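Local coordinates for putative electron transport related protein (Corynebacterium diphtheriae, PDB 4PQ1) that probably acts as a thiol-disulfide oxidoreductase with a thioredoxin-like fold, a DsbF homologue thought to exchange electrons through its redox-active disulfide, at residues 10-15 / 141-146; 22-27 / 115-120; 45-50 / 133-138; 57-62 / 123-128; 78-83 / 104-109. All coordinates share one frame; numbering follows the deposited sequence.

In the fold
Interactions 1, 3, 4 and 5 reach the mixed central sheet, from the outermost strand 13-15 (interaction 1) to the other edge, strand 105-107 (interaction 5), with interaction 3 touching strand 46-52 between them. Interactions 4 and 5 are buried. The first is apolar packing of a CxxC cysteine and a cis-proline with one bridging water, the second a regular run of backbone bonds. Interaction 1 lies at the surface and relies on a salt bridge. Interactions 2 and 3 are partly buried and each use one backbone carbonyl (weakly in interaction 3) plus van der Waals packing; they meet through Val24 and His135, and through Leu117 and Leu49. Asn50 links interaction 3 to Glu62 and Thr128 of interaction 4.

Interaction 1 of 5, residues 10-15 / 141-146; sequences GKTEIF and FLREVT
Glu13 and Arg143 meet in a salt bridge, with Arg143 NE 2.8 Å from Glu13 OE2 and a nearly straight N-H...O angle of 168°. The oxygen sits in the guanidinium plane and is approached nearly along its C-O axis, yet the planes are 60° apart, and the bond is made by the single oxygen OE2. Thr12 OG1 grips that same Glu13 OE2 from above the carboxylate plane, at 2.7 Å. Glu13 folds back to this point because its CG stands between the backbone N and the carbonyl carbon (chi1 59°) and the chain bends again at chi2. The tight part is the backbone and Phe141. Leu142 N donates to Thr12 O at 2.6 Å, and beside it Glu13 and Phe141 form an antiparallel non-hydrogen-bonded pair. Glu13 CB rests 3.7 Å from Phe141 CD1, the atom that also lies over one face of the Arg143 guanidinium. Phe141 is buried, its ring packed on Leu150 and Val153 of helix 147-156. Thr12 is exposed yet well engaged; the contact thins at exposed Phe15, whose CE1 meets Phe141 CZ at 3.9 Å with the rings obliquely set, and at the outer end of Arg143, where NH1 turns to Asp149. With an arginine and a hydroxyl both donating to one oxygen, Glu13 is probably held ionised, a charged clasp between the edge strand and the loop after strand 137-141, beside the sheet's backbone bonds.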
# COMPACT_ATOMS: atom_id res chain seq x y z
N GLY A 10 -14.18 -6.25 -13.85
CA GLY A 10 -14.01 -7.68 -13.64
C GLY A 10 -12.58 -8.14 -13.36
O GLY A 10 -12.35 -9.28 -12.99
N LYS A 11 -11.62 -7.24 -13.55
CA LYS A 11 -10.21 -7.58 -13.45
C LYS A 11 -9.73 -7.39 -12.03
O LYS A 11 -10.28 -6.58 -11.29
CB LYS A 11 -9.38 -6.71 -14.40
CG LYS A 11 -9.66 -6.92 -15.89
CD LYS A 11 -9.03 -5.81 -16.75
CE LYS A 11 -8.83 -6.23 -18.21
NZ LYS A 11 -10.10 -6.53 -18.92
N THR A 12 -8.68 -8.13 -11.66
CA THR A 12 -8.10 -8.07 -10.31
C THR A 12 -6.84 -7.20 -10.26
O THR A 12 -6.23 -7.02 -9.20
CB THR A 12 -7.74 -9.47 -9.79
OG1 THR A 12 -7.04 -10.20 -10.82
CG2 THR A 12 -8.99 -10.25 -9.38
N GLU A 13 -6.45 -6.65 -11.40
CA GLU A 13 -5.31 -5.75 -11.42
C GLU A 13 -5.47 -4.77 -12.58
O GLU A 13 -6.12 -5.09 -13.58
CB GLU A 13 -4.00 -6.52 -11.52
CG GLU A 13 -3.88 -7.41 -12.75
CD GLU A 13 -4.65 -8.70 -12.62
OE1 GLU A 13 -5.28 -9.11 -13.62
OE2 GLU A 13 -4.63 -9.33 -11.52
N ILE A 14 -4.89 -3.59 -12.42
CA ILE A 14 -4.94 -2.51 -13.41
C ILE A 14 -3.58 -1.83 -13.49
O ILE A 14 -2.95 -1.57 -12.47
CB ILE A 14 -6.01 -1.45 -13.06
CG1 ILE A 14 -7.39 -2.10 -12.87
CG2 ILE A 14 -6.08 -0.37 -14.13
CD1 ILE A 14 -8.02 -2.56 -14.19
N PHE A 15 -3.13 -1.52 -14.71
CA PHE A 15 -1.87 -0.82 -14.89
C PHE A 15 -2.07 0.52 -15.58
O PHE A 15 -2.94 0.65 -16.43
CB PHE A 15 -0.91 -1.71 -15.69
CG PHE A 15 -0.60 -2.99 -15.01
CD1 PHE A 15 0.44 -3.07 -14.09
CD2 PHE A 15 -1.38 -4.13 -15.24
CE1 PHE A 15 0.71 -4.26 -13.43
CE2 PHE A 15 -1.12 -5.32 -14.59
CZ PHE A 15 -0.07 -5.39 -13.68
N PHE A 141 -3.48 -3.50 -7.51
CA PHE A 141 -3.74 -4.93 -7.40
C PHE A 141 -4.87 -5.19 -6.41
O PHE A 141 -4.73 -4.91 -5.22
CB PHE A 141 -2.49 -5.69 -6.94
CG PHE A 141 -1.37 -5.68 -7.95
CD1 PHE A 141 -1.34 -6.62 -8.97
CD2 PHE A 141 -0.33 -4.76 -7.87
CE1 PHE A 141 -0.31 -6.62 -9.90
CE2 PHE A 141 0.69 -4.76 -8.79
CZ PHE A 141 0.71 -5.69 -9.82
N LEU A 142 -5.99 -5.72 -6.91
CA LEU A 142 -7.15 -6.02 -6.07
C LEU A 142 -7.12 -7.50 -5.70
O LEU A 142 -8.10 -8.24 -5.86
CB LEU A 142 -8.45 -5.66 -6.79
CG LEU A 142 -8.50 -4.21 -7.28
CD1 LEU A 142 -9.76 -3.95 -8.10
CD2 LEU A 142 -8.38 -3.22 -6.11
N ARG A 143 -5.98 -7.93 -5.20
CA ARG A 143 -5.71 -9.31 -4.93
C ARG A 143 -4.42 -9.35 -4.16
O ARG A 143 -3.68 -8.37 -4.14
CB ARG A 143 -5.62 -10.13 -6.22
CG ARG A 143 -4.55 -9.65 -7.19
CD ARG A 143 -4.22 -10.76 -8.18
NE ARG A 143 -3.29 -10.35 -9.23
CZ ARG A 143 -1.98 -10.54 -9.18
NH1 ARG A 143 -1.43 -11.13 -8.13
NH2 ARG A 143 -1.21 -10.14 -10.19
N GLU A 144 -4.19 -10.47 -3.48
CA GLU A 144 -2.89 -10.80 -2.95
C GLU A 144 -1.84 -10.72 -4.07
O GLU A 144 -2.12 -11.09 -5.22
CB GLU A 144 -2.93 -12.21 -2.34
CG GLU A 144 -1.63 -12.65 -1.69
CD GLU A 144 -1.75 -14.00 -0.97
OE1 GLU A 144 -0.70 -14.47 -0.47
OE2 GLU A 144 -2.88 -14.57 -0.92
N VAL A 145 -0.64 -10.24 -3.75
CA VAL A 145 0.44 -10.15 -4.72
C VAL A 145 1.66 -10.94 -4.26
O VAL A 145 1.84 -11.14 -3.06
CB VAL A 145 0.89 -8.69 -4.97
CG1 VAL A 145 -0.13 -7.95 -5.81
CG2 VAL A 145 1.15 -7.96 -3.65
N THR A 146 2.49 -11.37 -5.22
CA THR A 146 3.83 -11.86 -4.92
C THR A 146 4.83 -10.73 -5.02
O THR A 146 4.53 -9.65 -5.53
CB THR A 146 4.31 -12.96 -5.89
OG1 THR A 146 4.40 -12.41 -7.21
CG2 THR A 146 3.37 -14.13 -5.89

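Interaction 2 of 5, residues 22-27 / 115-120; sequences APVSEI and AQLGGV
Leu117 meets both Val24 and Ile27 with one methyl group. Its CB starts out pointing away from 22-27, but CG, set beside the backbone N (chi1 -73°), carries the branch back and comes 4.1 Å from Ile27 CD1. From there CD2 does most of the touching: it lies 3.7 Å from Val24 CG1 and 3.8 Å from Ile27 CD1. The same methyl reaches Leu49 CD1 of the central sheet, whereas CD1 of Leu117 runs on to Ile82 CD1. Leu117 and Val24 lie side by side and point the same way; Ile27 crosses Leu117 at about a right angle and presses its CD1 to 3.5 Å from Gln116 CB. Beside this apolar patch a single carbonyl holds the two backbones together. Ser25 N donates to Gln116 O at 3.3 Å, nearly along the C=O axis, and Ser25 OG adds a weak bond to the same oxygen. The 22-27 loop leads into the hairpin of strands 28-30 and 36-38, and the contact fixes it against the end of helix 113-116, consistent with the N-terminal hairpin added to the thioredoxin fold in AhpC/TSA-type proteins.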
# COMPACT_ATOMS: atom_id res chain seq x y z
N ALA A 22 -2.37 10.19 -12.54
CA ALA A 22 -2.57 11.37 -11.73
C ALA A 22 -2.11 11.07 -10.31
O ALA A 22 -2.20 9.92 -9.87
CB ALA A 22 -4.03 11.81 -11.75
N PRO A 23 -1.62 12.08 -9.60
CA PRO A 23 -1.17 11.88 -8.21
C PRO A 23 -2.32 11.53 -7.25
O PRO A 23 -3.46 11.94 -7.48
CB PRO A 23 -0.55 13.24 -7.85
CG PRO A 23 -1.16 14.23 -8.83
CD PRO A 23 -1.38 13.46 -10.08
N VAL A 24 -2.03 10.76 -6.20
CA VAL A 24 -3.01 10.50 -5.14
C VAL A 24 -3.09 11.71 -4.22
O VAL A 24 -2.16 12.51 -4.16
CB VAL A 24 -2.66 9.24 -4.28
CG1 VAL A 24 -3.08 7.95 -4.98
CG2 VAL A 24 -1.17 9.24 -3.93
N SER A 25 -4.19 11.82 -3.48
CA SER A 25 -4.34 12.89 -2.50
C SER A 25 -3.32 12.74 -1.38
O SER A 25 -2.49 11.82 -1.39
CB SER A 25 -5.75 12.91 -1.91
OG SER A 25 -6.74 12.88 -2.92
N GLU A 26 -3.40 13.64 -0.41
CA GLU A 26 -2.49 13.63 0.71
C GLU A 26 -2.80 12.46 1.63
O GLU A 26 -3.94 12.30 2.08
CB GLU A 26 -2.56 14.94 1.49
CG GLU A 26 -1.49 15.07 2.56
CD GLU A 26 -1.93 15.93 3.73
OE1 GLU A 26 -3.02 15.66 4.28
OE2 GLU A 26 -1.19 16.86 4.10
N ILE A 27 -1.80 11.63 1.88
CA ILE A 27 -1.95 10.53 2.81
C ILE A 27 -1.04 10.78 4.01
O ILE A 27 0.18 10.84 3.87
CB ILE A 27 -1.61 9.17 2.18
CG1 ILE A 27 -2.30 8.99 0.83
CG2 ILE A 27 -2.02 8.04 3.11
CD1 ILE A 27 -3.78 8.80 0.93
N ALA A 115 -10.68 6.82 0.56
CA ALA A 115 -11.30 7.99 -0.03
C ALA A 115 -10.26 8.92 -0.65
O ALA A 115 -10.54 9.61 -1.64
CB ALA A 115 -12.12 8.73 1.02
N GLN A 116 -9.08 8.94 -0.05
CA GLN A 116 -7.98 9.75 -0.55
C GLN A 116 -7.21 9.05 -1.67
O GLN A 116 -6.41 9.67 -2.37
CB GLN A 116 -7.05 10.11 0.59
CG GLN A 116 -7.69 11.05 1.59
CD GLN A 116 -7.41 10.66 3.03
OE1 GLN A 116 -6.25 10.48 3.42
NE2 GLN A 116 -8.46 10.52 3.82
N LEU A 117 -7.48 7.76 -1.84
CA LEU A 117 -6.78 6.97 -2.84
C LEU A 117 -7.66 6.83 -4.07
O LEU A 117 -7.50 5.91 -4.86
CB LEU A 117 -6.39 5.60 -2.26
CG LEU A 117 -5.23 5.65 -1.24
CD1 LEU A 117 -4.93 4.31 -0.61
CD2 LEU A 117 -3.98 6.20 -1.90
N GLY A 118 -8.60 7.75 -4.23
CA GLY A 118 -9.36 7.81 -5.46
C GLY A 118 -10.49 6.81 -5.56
O GLY A 118 -10.93 6.46 -6.65
N GLY A 119 -10.96 6.36 -4.40
CA GLY A 119 -12.11 5.47 -4.34
C GLY A 119 -11.78 4.02 -4.64
O GLY A 119 -12.60 3.29 -5.20
N VAL A 120 -10.57 3.62 -4.31
CA VAL A 120 -10.21 2.21 -4.29
C VAL A 120 -11.20 1.48 -3.36
O VAL A 120 -11.56 2.01 -2.31
CB VAL A 120 -8.73 2.05 -3.84
CG1 VAL A 120 -8.55 0.84 -3.00
CG2 VAL A 120 -7.81 1.98 -5.06

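Interaction 3 of 5, residues 45-50 / 133-138; sequences KIVVLN and KQHRPA
His135 touches Lys45 and Val47 with the NE2 side of its imidazole. The polar part is slight: His135 NE2 donates a weak, bent bond to Lys45 O, 3.1 Å away with an N-H...O angle of 127°, and the oxygen lies at the ring edge in its plane. The stronger acceptor for this N-H is the carbonyl of Tyr42, so two backbone oxygens share one donor and help to fix the ring's rotation. Van der Waals contact follows: Val47 CG2 lies oblique to the ring, 3.5 Å from His135 NE2 and 4.0 Å from His135 CD2. Val47 CG2 is available there because it lies beside the backbone N, with CG1 anti to that N (chi1 174°). A looser aliphatic contact joins Lys133 CG to Ile46 CG1 at 4.3 Å, while the ends of Lys133 and Lys45 lead away from it. His135 itself has positive phi, in the tight turn between strands 127-131 and 137-141, and its carbonyl accepts from Val24 N of the loop before strand 28-30. The turn thus closes over the start of strand 46-52, which is hydrogen-bonded to Leu131 and Thr78 on its flanking strands, while Ile46 and Val48 pack on Leu73 of helix 63-73 and Ile154 of helix 147-156.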
# COMPACT_ATOMS: atom_id res chain seq x y z
N LYS A 45 10.16 9.63 -4.11
CA LYS A 45 10.54 8.23 -3.91
C LYS A 45 9.38 7.30 -4.30
O LYS A 45 8.20 7.67 -4.20
CB LYS A 45 10.95 8.00 -2.46
CG LYS A 45 12.12 8.83 -1.97
CD LYS A 45 13.44 8.26 -2.44
CE LYS A 45 14.60 8.82 -1.62
NZ LYS A 45 15.92 8.57 -2.29
N ILE A 46 9.72 6.11 -4.76
CA ILE A 46 8.71 5.10 -5.06
C ILE A 46 8.01 4.65 -3.77
O ILE A 46 8.66 4.52 -2.72
CB ILE A 46 9.33 3.89 -5.78
CG1 ILE A 46 9.89 4.29 -7.14
CG2 ILE A 46 8.31 2.78 -5.95
CD1 ILE A 46 10.61 3.15 -7.83
N VAL A 47 6.70 4.45 -3.83
CA VAL A 47 5.95 4.08 -2.65
C VAL A 47 4.95 2.97 -2.97
O VAL A 47 4.08 3.12 -3.85
CB VAL A 47 5.19 5.28 -2.05
CG1 VAL A 47 4.30 4.81 -0.92
CG2 VAL A 47 6.18 6.35 -1.54
N VAL A 48 5.08 1.85 -2.25
CA VAL A 48 4.13 0.76 -2.41
C VAL A 48 3.17 0.73 -1.23
O VAL A 48 3.56 0.41 -0.10
CB VAL A 48 4.86 -0.60 -2.52
CG1 VAL A 48 3.85 -1.72 -2.70
CG2 VAL A 48 5.83 -0.58 -3.69
N LEU A 49 1.91 1.08 -1.50
CA LEU A 49 0.84 1.07 -0.49
C LEU A 49 0.15 -0.28 -0.43
O LEU A 49 -0.21 -0.86 -1.47
CB LEU A 49 -0.23 2.13 -0.80
CG LEU A 49 0.17 3.58 -0.95
CD1 LEU A 49 -0.99 4.32 -1.57
CD2 LEU A 49 0.53 4.13 0.42
N ASN A 50 -0.06 -0.77 0.78
CA ASN A 50 -0.69 -2.06 0.99
C ASN A 50 -1.66 -2.00 2.15
O ASN A 50 -1.29 -1.69 3.28
CB ASN A 50 0.38 -3.13 1.24
CG ASN A 50 -0.22 -4.47 1.57
OD1 ASN A 50 -0.20 -4.88 2.72
ND2 ASN A 50 -0.77 -5.16 0.57
N LYS A 133 7.32 7.97 -8.82
CA LYS A 133 8.02 9.00 -8.05
C LYS A 133 7.17 10.26 -7.87
O LYS A 133 7.49 11.11 -7.02
CB LYS A 133 9.35 9.35 -8.73
CG LYS A 133 10.48 8.39 -8.40
CD LYS A 133 11.74 8.80 -9.14
CE LYS A 133 12.90 7.89 -8.84
NZ LYS A 133 14.16 8.44 -9.40
N GLN A 134 6.11 10.39 -8.65
CA GLN A 134 5.21 11.53 -8.52
C GLN A 134 4.01 11.10 -7.69
O GLN A 134 3.02 11.84 -7.58
CB GLN A 134 4.78 12.07 -9.88
CG GLN A 134 5.94 12.61 -10.72
CD GLN A 134 5.49 13.07 -12.09
OE1 GLN A 134 4.59 13.90 -12.21
NE2 GLN A 134 6.11 12.52 -13.13
N HIS A 135 4.12 9.91 -7.11
CA HIS A 135 3.09 9.34 -6.25
C HIS A 135 1.79 9.23 -7.03
O HIS A 135 0.73 9.62 -6.56
CB HIS A 135 2.94 10.16 -4.96
CG HIS A 135 4.11 10.03 -4.03
ND1 HIS A 135 4.18 10.69 -2.82
CD2 HIS A 135 5.26 9.30 -4.12
CE1 HIS A 135 5.33 10.40 -2.22
NE2 HIS A 135 6.00 9.55 -2.99
N ARG A 136 1.89 8.65 -8.21
CA ARG A 136 0.75 8.39 -9.08
C ARG A 136 0.68 6.89 -9.25
O ARG A 136 1.70 6.26 -9.46
CB ARG A 136 0.91 9.06 -10.46
CG ARG A 136 1.48 10.47 -10.44
CD ARG A 136 1.74 11.01 -11.86
NE ARG A 136 2.76 10.25 -12.59
CZ ARG A 136 3.08 10.47 -13.87
NH1 ARG A 136 2.46 11.43 -14.55
NH2 ARG A 136 4.01 9.74 -14.47
N PRO A 137 -0.52 6.32 -9.17
CA PRO A 137 -0.48 4.86 -9.27
C PRO A 137 -0.02 4.39 -10.66
O PRO A 137 -0.48 4.90 -11.67
CB PRO A 137 -1.92 4.45 -8.98
CG PRO A 137 -2.42 5.52 -8.07
CD PRO A 137 -1.80 6.79 -8.62
N ALA A 138 0.91 3.44 -10.66
CA ALA A 138 1.35 2.78 -11.88
C ALA A 138 0.66 1.44 -12.00
O ALA A 138 0.55 0.86 -13.09
CB ALA A 138 2.85 2.60 -11.86

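Interaction 4 of 5, residues 57-62 / 123-128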
# COMPACT_ATOMS: atom_id res chain seq x y z
N ALA A 57 -6.17 -13.59 6.17
CA ALA A 57 -5.29 -14.71 5.84
C ALA A 57 -4.41 -14.42 4.60
O ALA A 57 -3.20 -14.65 4.65
CB ALA A 57 -6.09 -15.99 5.65
N PRO A 58 -5.00 -13.91 3.50
CA PRO A 58 -4.11 -13.52 2.40
C PRO A 58 -3.04 -12.50 2.80
O PRO A 58 -1.91 -12.61 2.34
CB PRO A 58 -5.06 -12.92 1.39
CG PRO A 58 -6.31 -13.67 1.60
CD PRO A 58 -6.41 -13.83 3.09
N CYS A 59 -3.38 -11.55 3.66
CA CYS A 59 -2.39 -10.57 4.09
C CYS A 59 -1.21 -11.25 4.78
O CYS A 59 -0.07 -10.96 4.45
CB CYS A 59 -3.04 -9.52 4.99
SG CYS A 59 -4.50 -8.77 4.21
N ARG A 60 -1.50 -12.16 5.71
CA ARG A 60 -0.46 -12.96 6.40
C ARG A 60 0.40 -13.74 5.41
O ARG A 60 1.64 -13.78 5.52
CB ARG A 60 -1.11 -13.92 7.41
CG ARG A 60 -1.93 -13.22 8.51
CD ARG A 60 -2.32 -14.14 9.68
NE ARG A 60 -3.21 -15.23 9.28
CZ ARG A 60 -4.54 -15.17 9.31
NH1 ARG A 60 -5.15 -14.06 9.72
NH2 ARG A 60 -5.27 -16.21 8.93
N SER A 61 -0.27 -14.37 4.45
CA SER A 61 0.36 -15.11 3.37
C SER A 61 1.33 -14.27 2.51
O SER A 61 2.43 -14.73 2.19
CB SER A 61 -0.75 -15.69 2.49
OG SER A 61 -0.26 -16.22 1.28
N GLU A 62 0.94 -13.04 2.16
CA GLU A 62 1.75 -12.22 1.27
C GLU A 62 2.71 -11.30 2.05
O GLU A 62 3.39 -10.47 1.47
CB GLU A 62 0.86 -11.37 0.35
CG GLU A 62 0.15 -10.26 1.09
CD GLU A 62 -0.50 -9.19 0.19
OE1 GLU A 62 -1.04 -8.23 0.77
OE2 GLU A 62 -0.49 -9.30 -1.07
N SER A 123 -13.76 -2.58 0.38
CA SER A 123 -14.09 -3.98 0.58
C SER A 123 -12.91 -4.92 0.33
O SER A 123 -12.91 -6.05 0.80
CB SER A 123 -15.24 -4.37 -0.33
OG SER A 123 -14.86 -4.10 -1.67
N VAL A 124 -11.92 -4.48 -0.44
CA VAL A 124 -10.89 -5.39 -0.92
C VAL A 124 -9.62 -5.30 -0.08
O VAL A 124 -8.91 -4.31 -0.12
CB VAL A 124 -10.55 -5.11 -2.39
CG1 VAL A 124 -9.49 -6.10 -2.92
CG2 VAL A 124 -11.82 -5.15 -3.26
N VAL A 125 -9.36 -6.36 0.68
CA VAL A 125 -8.14 -6.47 1.48
C VAL A 125 -7.61 -7.88 1.32
O VAL A 125 -8.34 -8.84 1.54
CB VAL A 125 -8.39 -6.17 2.98
CG1 VAL A 125 -7.09 -6.31 3.77
CG2 VAL A 125 -8.93 -4.79 3.17
N PRO A 126 -6.34 -8.02 0.91
CA PRO A 126 -5.42 -6.90 0.70
C PRO A 126 -5.61 -6.19 -0.65
O PRO A 126 -6.24 -6.74 -1.56
CB PRO A 126 -4.05 -7.57 0.78
CG PRO A 126 -4.30 -8.92 0.19
CD PRO A 126 -5.70 -9.31 0.59
N THR A 127 -5.12 -4.96 -0.72
CA THR A 127 -4.99 -4.19 -1.96
C THR A 127 -3.59 -3.64 -1.97
O THR A 127 -3.08 -3.19 -0.92
CB THR A 127 -6.02 -3.03 -2.07
OG1 THR A 127 -7.33 -3.57 -2.30
CG2 THR A 127 -5.65 -2.02 -3.25
N THR A 128 -2.94 -3.68 -3.13
CA THR A 128 -1.62 -3.09 -3.24
C THR A 128 -1.57 -2.06 -4.35
O THR A 128 -1.96 -2.33 -5.49
CB THR A 128 -0.55 -4.15 -3.50
OG1 THR A 128 -0.51 -5.05 -2.39
CG2 THR A 128 0.81 -3.49 -3.65
O HOH W 1 -2.03 -7.28 -2.44
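The Pro126 ring has Cys59 SG over one face and Glu62 OE1 at its CB-CG edge, near the ring plane. Cys59 SG, disulfide-bonded to Cys56, touches Pro126 CB at 3.7 Å and Val125 CG1 at 3.6 Å. Contact is closest at Glu62 OE1, only 3.1 Å from Pro126 CB, with Pro126 CG 3.8 Å from Glu62 CD. With chi1 at 71° and the rest of its chain extended, Glu62 slides past Pro126 in the opposite direction. Pro58 CB meets the ring at its CD edge, 3.8 Å from Pro126 CD. The peptide before Pro126 is cis, and a cis-proline packed beside a CxxC pair is a hallmark of the thioredoxin fold. A water joins the polar ends, donating to Glu62 OE2 at 2.9 Å and accepting from Thr128 OG1 at 2.7 Å. The buried carboxylate is further satisfied by Val145 N at OE2 and Asn50 ND2 at OE1, and Asn50 ND2 also bonds to Thr128 OG1. Helix 57-61, which follows strand 46-52 in the chain, is thus held against the cis-proline loop that leads into strand 127-131, with Asn50 from the former strand and the 144-145 loop before helix 147-156 closing round Glu62.

Interaction 5 of 5, residues 78-83 / 104-109; sequences TVVGIN and PSIYDP
Gly81 O is gripped twice by the facing strand: Ile106 N donates to it at 2.7 Å, and Ser105 CA adds a C-H...O contact at 3.1 Å. The ladder continues either side of this oxygen, Gly81 N bonding to Pro104 O and Asn83 N to Ile106 O, each at 2.9 Å, before Asp108 N closes on Asn83 O. Ser105 OG lies just 3.3 Å from Gly81 CA, close against the glycine; that hydroxyl bonds in turn to Trp52 NE1. On the same face Asn83 and Tyr107 lie side by side, both with CG anti to the backbone N (chi1 176° and -176°). Asn83 OD1 reaches the edge of the tyrosine ring, 3.1 Å from Tyr107 CD1, with the amide and ring planes 30° apart. Asp86 receives both polar ends, Asn83 ND2 on its carboxylate and Tyr107 OH on its carbonyl. On the other face Ile82 and Ile106 pair, and Val80 CG1 comes within 4.4 Å of Ile106 CG1, packing toward Val37 of strand 36-38. Strands 77-83 and 105-107 run parallel, joined through helix 89-98, the beta-alpha-beta crossover that forms one edge of the thioredoxin-like sheet.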
# COMPACT_ATOMS: atom_id res chain seq x y z
N THR A 78 9.98 2.78 -0.49
CA THR A 78 9.47 2.19 0.74
C THR A 78 8.11 1.53 0.51
O THR A 78 7.36 1.93 -0.39
CB THR A 78 9.31 3.25 1.85
OG1 THR A 78 9.07 2.60 3.11
CG2 THR A 78 8.12 4.17 1.57
N VAL A 79 7.80 0.52 1.31
CA VAL A 79 6.43 0.05 1.44
C VAL A 79 5.79 0.86 2.56
O VAL A 79 6.45 1.21 3.53
CB VAL A 79 6.35 -1.47 1.73
CG1 VAL A 79 4.90 -1.91 1.94
CG2 VAL A 79 7.00 -2.27 0.59
N VAL A 80 4.51 1.19 2.41
CA VAL A 80 3.73 1.77 3.50
C VAL A 80 2.43 1.01 3.68
O VAL A 80 1.61 0.95 2.77
CB VAL A 80 3.39 3.24 3.26
CG1 VAL A 80 2.47 3.74 4.37
CG2 VAL A 80 4.67 4.06 3.21
N GLY A 81 2.24 0.40 4.85
CA GLY A 81 1.06 -0.39 5.07
C GLY A 81 -0.09 0.49 5.48
O GLY A 81 0.09 1.55 6.09
N ILE A 82 -1.29 0.06 5.14
CA ILE A 82 -2.49 0.72 5.64
C ILE A 82 -3.29 -0.34 6.40
O ILE A 82 -4.01 -1.15 5.80
CB ILE A 82 -3.31 1.35 4.50
CG1 ILE A 82 -2.46 2.38 3.76
CG2 ILE A 82 -4.60 1.98 5.02
CD1 ILE A 82 -3.14 2.99 2.57
N ASN A 83 -3.14 -0.35 7.71
CA ASN A 83 -3.75 -1.36 8.57
C ASN A 83 -5.23 -1.04 8.76
O ASN A 83 -5.57 -0.01 9.36
CB ASN A 83 -2.98 -1.42 9.89
CG ASN A 83 -3.60 -2.37 10.91
OD1 ASN A 83 -3.90 -1.96 12.03
ND2 ASN A 83 -3.78 -3.63 10.54
N PRO A 104 6.74 1.06 7.77
CA PRO A 104 5.70 1.69 8.59
C PRO A 104 4.30 1.38 8.08
O PRO A 104 4.14 1.05 6.90
CB PRO A 104 6.01 3.18 8.44
CG PRO A 104 6.55 3.30 7.06
CD PRO A 104 7.30 2.01 6.78
N SER A 105 3.32 1.47 8.97
CA SER A 105 1.92 1.33 8.59
C SER A 105 1.12 2.49 9.15
O SER A 105 1.37 2.94 10.27
CB SER A 105 1.32 0.01 9.10
OG SER A 105 1.63 -1.09 8.26
N ILE A 106 0.18 2.99 8.36
CA ILE A 106 -0.81 3.90 8.89
C ILE A 106 -1.90 3.10 9.59
O ILE A 106 -2.45 2.15 9.02
CB ILE A 106 -1.43 4.75 7.78
CG1 ILE A 106 -0.35 5.64 7.16
CG2 ILE A 106 -2.59 5.57 8.33
CD1 ILE A 106 -0.89 6.56 6.11
N TYR A 107 -2.19 3.45 10.84
CA TYR A 107 -3.27 2.77 11.55
C TYR A 107 -4.62 3.39 11.22
O TYR A 107 -4.95 4.48 11.67
CB TYR A 107 -3.02 2.80 13.06
CG TYR A 107 -4.05 2.03 13.85
CD1 TYR A 107 -4.14 0.66 13.75
CD2 TYR A 107 -4.93 2.70 14.71
CE1 TYR A 107 -5.09 -0.05 14.47
CE2 TYR A 107 -5.87 2.01 15.42
CZ TYR A 107 -5.95 0.63 15.30
OH TYR A 107 -6.89 -0.06 16.02
N ASP A 108 -5.41 2.67 10.43
CA ASP A 108 -6.62 3.25 9.87
C ASP A 108 -7.75 2.22 9.90
O ASP A 108 -8.13 1.67 8.87
CB ASP A 108 -6.32 3.76 8.43
CG ASP A 108 -7.54 4.32 7.69
OD1 ASP A 108 -8.59 4.62 8.32
OD2 ASP A 108 -7.45 4.47 6.45
N PRO A 109 -8.29 1.94 11.11
CA PRO A 109 -9.28 0.86 11.23
C PRO A 109 -10.47 0.95 10.25
O PRO A 109 -10.88 -0.09 9.74
CB PRO A 109 -9.78 0.98 12.68
CG PRO A 109 -8.64 1.63 13.40
CD PRO A 109 -8.01 2.58 12.41